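Local coordinates for putative uncharacterized protein PH0594 (Pyrococcus horikoshii, PDB 4HXF) that probably cleaves peptides as a hexameric serine protease of the prolyl oligopeptidase family, an acylaminoacyl peptidase built from a beta-propeller and an alpha/beta-hydrolase domain, at residues H353-S358 / E362-Y367. Numbering follows the deposited sequence. Where two conformers were deposited one is given.
Sequences HFRFKS and ELDGWY
D364 OD1 takes two bonds, from H353 NE2 at 2.6 Å and from R355 NH1 at 2.9 Å. The two donors come from opposite faces of the carboxylate plane, each with the oxygen lying close to its own flat group's plane; Y421 OH holds the other oxygen, OD2. R355 bends at both chi2 and chi3, which brings its guanidinium back across the neighbouring strand, where NE gives a bond of 2.8 Å to the anti lone pair of E362 OE1. E362 stretches out to meet it, CG anti to the backbone N (chi1 -174°); in one of its two conformers K357 NZ comes within a weak, doubtful bond of E362 OE2. An asparagine in place of D364 would probably leave the R355 guanidinium without one of its two carboxylate mates and weaken the grip on H353.

These charged groups line one face of an antiparallel beta hairpin, strands 352-358 and 361-368, at the edge of the central sheet of the alpha/beta-hydrolase fold. Strand 361-368 pairs on its other side with 409-413. F354 with G365 and F356 with L363 are the hydrogen-bonded pairs. On this same face the H353 ring lies obliquely to W366, CD2 over the indole face, while W366 NE1 bonds to Y394 OH.

The reverse face is apolar and turned to helix 436-451. G365 CA sits over the F354 ring, 4.0 Å from its centroid, and L363 CB makes the matching CH-pi contact with F356. F354 CD2 meets the edge of the Y367 ring at CD1, 3.7 Å away.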
loop_
_atom_site.group_PDB
_atom_site.type_symbol
_atom_site.label_atom_id
_atom_site.label_comp_id
_atom_site.label_asym_id
_atom_site.label_seq_id
_atom_site.Cartn_x
_atom_site.Cartn_y
_atom_site.Cartn_z
ATOM N N HIS A 353 -50.585 25.790 -16.891
ATOM C CA HIS A 353 -51.278 26.017 -15.667
ATOM C C HIS A 353 -52.788 25.912 -15.942
ATOM O O HIS A 353 -53.274 26.366 -17.011
ATOM C CB HIS A 353 -50.932 27.403 -15.147
ATOM C CG HIS A 353 -51.745 27.838 -13.983
ATOM N ND1 HIS A 353 -52.671 28.824 -14.077
ATOM C CD2 HIS A 353 -51.821 27.340 -12.717
ATOM C CE1 HIS A 353 -53.291 28.956 -12.860
ATOM N NE2 HIS A 353 -52.736 28.074 -12.017
ATOM N N PHE A 354 -53.522 25.367 -15.001
ATOM C CA PHE A 354 -55.003 25.382 -15.013
ATOM C C PHE A 354 -55.551 25.535 -13.631
ATOM O O PHE A 354 -54.944 25.146 -12.649
ATOM C CB PHE A 354 -55.643 24.149 -15.668
ATOM C CG PHE A 354 -55.411 22.844 -14.945
ATOM C CD1 PHE A 354 -56.448 22.204 -14.187
ATOM C CD2 PHE A 354 -54.186 22.130 -15.063
ATOM C CE1 PHE A 354 -56.219 20.992 -13.509
ATOM C CE2 PHE A 354 -54.014 20.908 -14.413
ATOM C CZ PHE A 354 -55.033 20.310 -13.642
ATOM N N ARG A 355 -56.700 26.204 -13.541
ATOM C CA ARG A 355 -57.404 26.253 -12.286
ATOM C C ARG A 355 -58.509 25.213 -12.241
ATOM O O ARG A 355 -59.091 24.815 -13.301
ATOM C CB ARG A 355 -58.055 27.658 -12.202
ATOM C CG ARG A 355 -57.063 28.774 -12.107
ATOM C CD ARG A 355 -56.370 28.829 -10.802
ATOM N NE ARG A 355 -57.202 29.407 -9.778
ATOM C CZ ARG A 355 -56.877 29.559 -8.494
ATOM N NH1 ARG A 355 -55.748 29.097 -7.993
ATOM N NH2 ARG A 355 -57.721 30.191 -7.674
ATOM N N PHE A 356 -58.868 24.789 -11.053
ATOM C CA PHE A 356 -59.972 23.848 -10.902
ATOM C C PHE A 356 -60.639 24.035 -9.553
ATOM O O PHE A 356 -59.990 24.473 -8.588
ATOM C CB PHE A 356 -59.457 22.397 -11.119
ATOM C CG PHE A 356 -58.491 21.871 -10.067
ATOM C CD1 PHE A 356 -57.096 22.095 -10.167
ATOM C CD2 PHE A 356 -58.954 21.123 -9.002
ATOM C CE1 PHE A 356 -56.260 21.607 -9.174
ATOM C CE2 PHE A 356 -58.091 20.580 -8.043
ATOM C CZ PHE A 356 -56.753 20.832 -8.155
ATOM N N LYS A 357 -61.878 23.592 -9.467
ATOM C CA LYS A 357 -62.601 23.673 -8.214
ATOM C C LYS A 357 -62.498 22.337 -7.476
ATOM O O LYS A 357 -62.580 21.275 -8.044
ATOM C CB LYS A 357 -64.045 24.076 -8.465
ATOM C CG LYS A 357 -64.195 25.487 -9.052
ATOM C CD LYS A 357 -65.575 25.685 -9.614
ATOM C CE LYS A 357 -65.673 27.037 -10.312
ATOM N NZ LYS A 357 -64.289 27.448 -10.701
ATOM N N SER A 358 -62.382 22.439 -6.172
ATOM C CA SER A 358 -62.395 21.268 -5.324
ATOM C C SER A 358 -63.087 21.571 -4.016
ATOM O O SER A 358 -62.521 22.225 -3.151
ATOM C CB SER A 358 -60.990 20.799 -5.097
ATOM O OG SER A 358 -61.052 19.568 -4.357
ATOM N N GLU A 362 -60.863 26.905 -4.956
ATOM C CA GLU A 362 -60.302 26.904 -6.330
ATOM C C GLU A 362 -58.801 26.764 -6.217
ATOM O O GLU A 362 -58.169 27.435 -5.404
ATOM C CB GLU A 362 -60.746 28.140 -7.128
ATOM C CG GLU A 362 -60.290 28.089 -8.604
ATOM C CD GLU A 362 -60.814 29.248 -9.454
ATOM O OE1 GLU A 362 -59.971 30.064 -9.905
ATOM O OE2 GLU A 362 -62.050 29.392 -9.510
ATOM N N LEU A 363 -58.185 25.811 -6.955
ATOM C CA LEU A 363 -56.765 25.428 -6.754
ATOM C C LEU A 363 -56.013 25.490 -8.074
ATOM O O LEU A 363 -56.626 25.560 -9.184
ATOM C CB LEU A 363 -56.708 23.937 -6.274
ATOM C CG LEU A 363 -57.450 23.584 -4.990
ATOM C CD1 LEU A 363 -57.124 22.105 -4.604
ATOM C CD2 LEU A 363 -57.050 24.436 -3.884
ATOM N N ASP A 364 -54.687 25.478 -7.935
ATOM C CA ASP A 364 -53.770 25.427 -9.043
ATOM C C ASP A 364 -53.368 23.995 -9.400
ATOM O O ASP A 364 -53.007 23.205 -8.522
ATOM C CB ASP A 364 -52.500 26.177 -8.675
ATOM C CG ASP A 364 -52.702 27.714 -8.650
ATOM O OD1 ASP A 364 -53.412 28.292 -9.468
ATOM O OD2 ASP A 364 -52.030 28.300 -7.780
ATOM N N GLY A 365 -53.442 23.706 -10.711
ATOM C CA GLY A 365 -52.850 22.474 -11.265
ATOM C C GLY A 365 -52.008 22.882 -12.459
ATOM O O GLY A 365 -52.047 24.007 -13.002
ATOM N N TRP A 366 -51.134 21.965 -12.812
ATOM C CA TRP A 366 -50.367 22.011 -14.059
ATOM C C TRP A 366 -50.314 20.674 -14.795
ATOM O O TRP A 366 -50.418 19.623 -14.160
ATOM C CB TRP A 366 -48.900 22.454 -13.848
ATOM C CG TRP A 366 -48.718 23.825 -13.219
ATOM C CD1 TRP A 366 -48.435 24.993 -13.860
ATOM C CD2 TRP A 366 -48.826 24.184 -11.806
ATOM N NE1 TRP A 366 -48.420 26.076 -12.988
ATOM C CE2 TRP A 366 -48.613 25.628 -11.727
ATOM C CE3 TRP A 366 -49.109 23.485 -10.636
ATOM C CZ2 TRP A 366 -48.662 26.284 -10.559
ATOM C CZ3 TRP A 366 -49.151 24.195 -9.422
ATOM C CH2 TRP A 366 -48.913 25.519 -9.393
ATOM N N TYR A 367 -50.128 20.749 -16.118
ATOM C CA TYR A 367 -49.813 19.525 -16.826
ATOM C C TYR A 367 -48.911 19.736 -17.973
ATOM O O TYR A 367 -48.757 20.855 -18.449
ATOM C CB TYR A 367 -51.120 18.885 -17.305
ATOM C CG TYR A 367 -51.828 19.561 -18.424
ATOM C CD1 TYR A 367 -52.871 20.482 -18.153
ATOM C CD2 TYR A 367 -51.607 19.227 -19.747
ATOM C CE1 TYR A 367 -53.562 21.074 -19.148
ATOM C CE2 TYR A 367 -52.361 19.837 -20.730
ATOM C CZ TYR A 367 -53.341 20.734 -20.410
ATOM O OH TYR A 367 -54.115 21.276 -21.438
#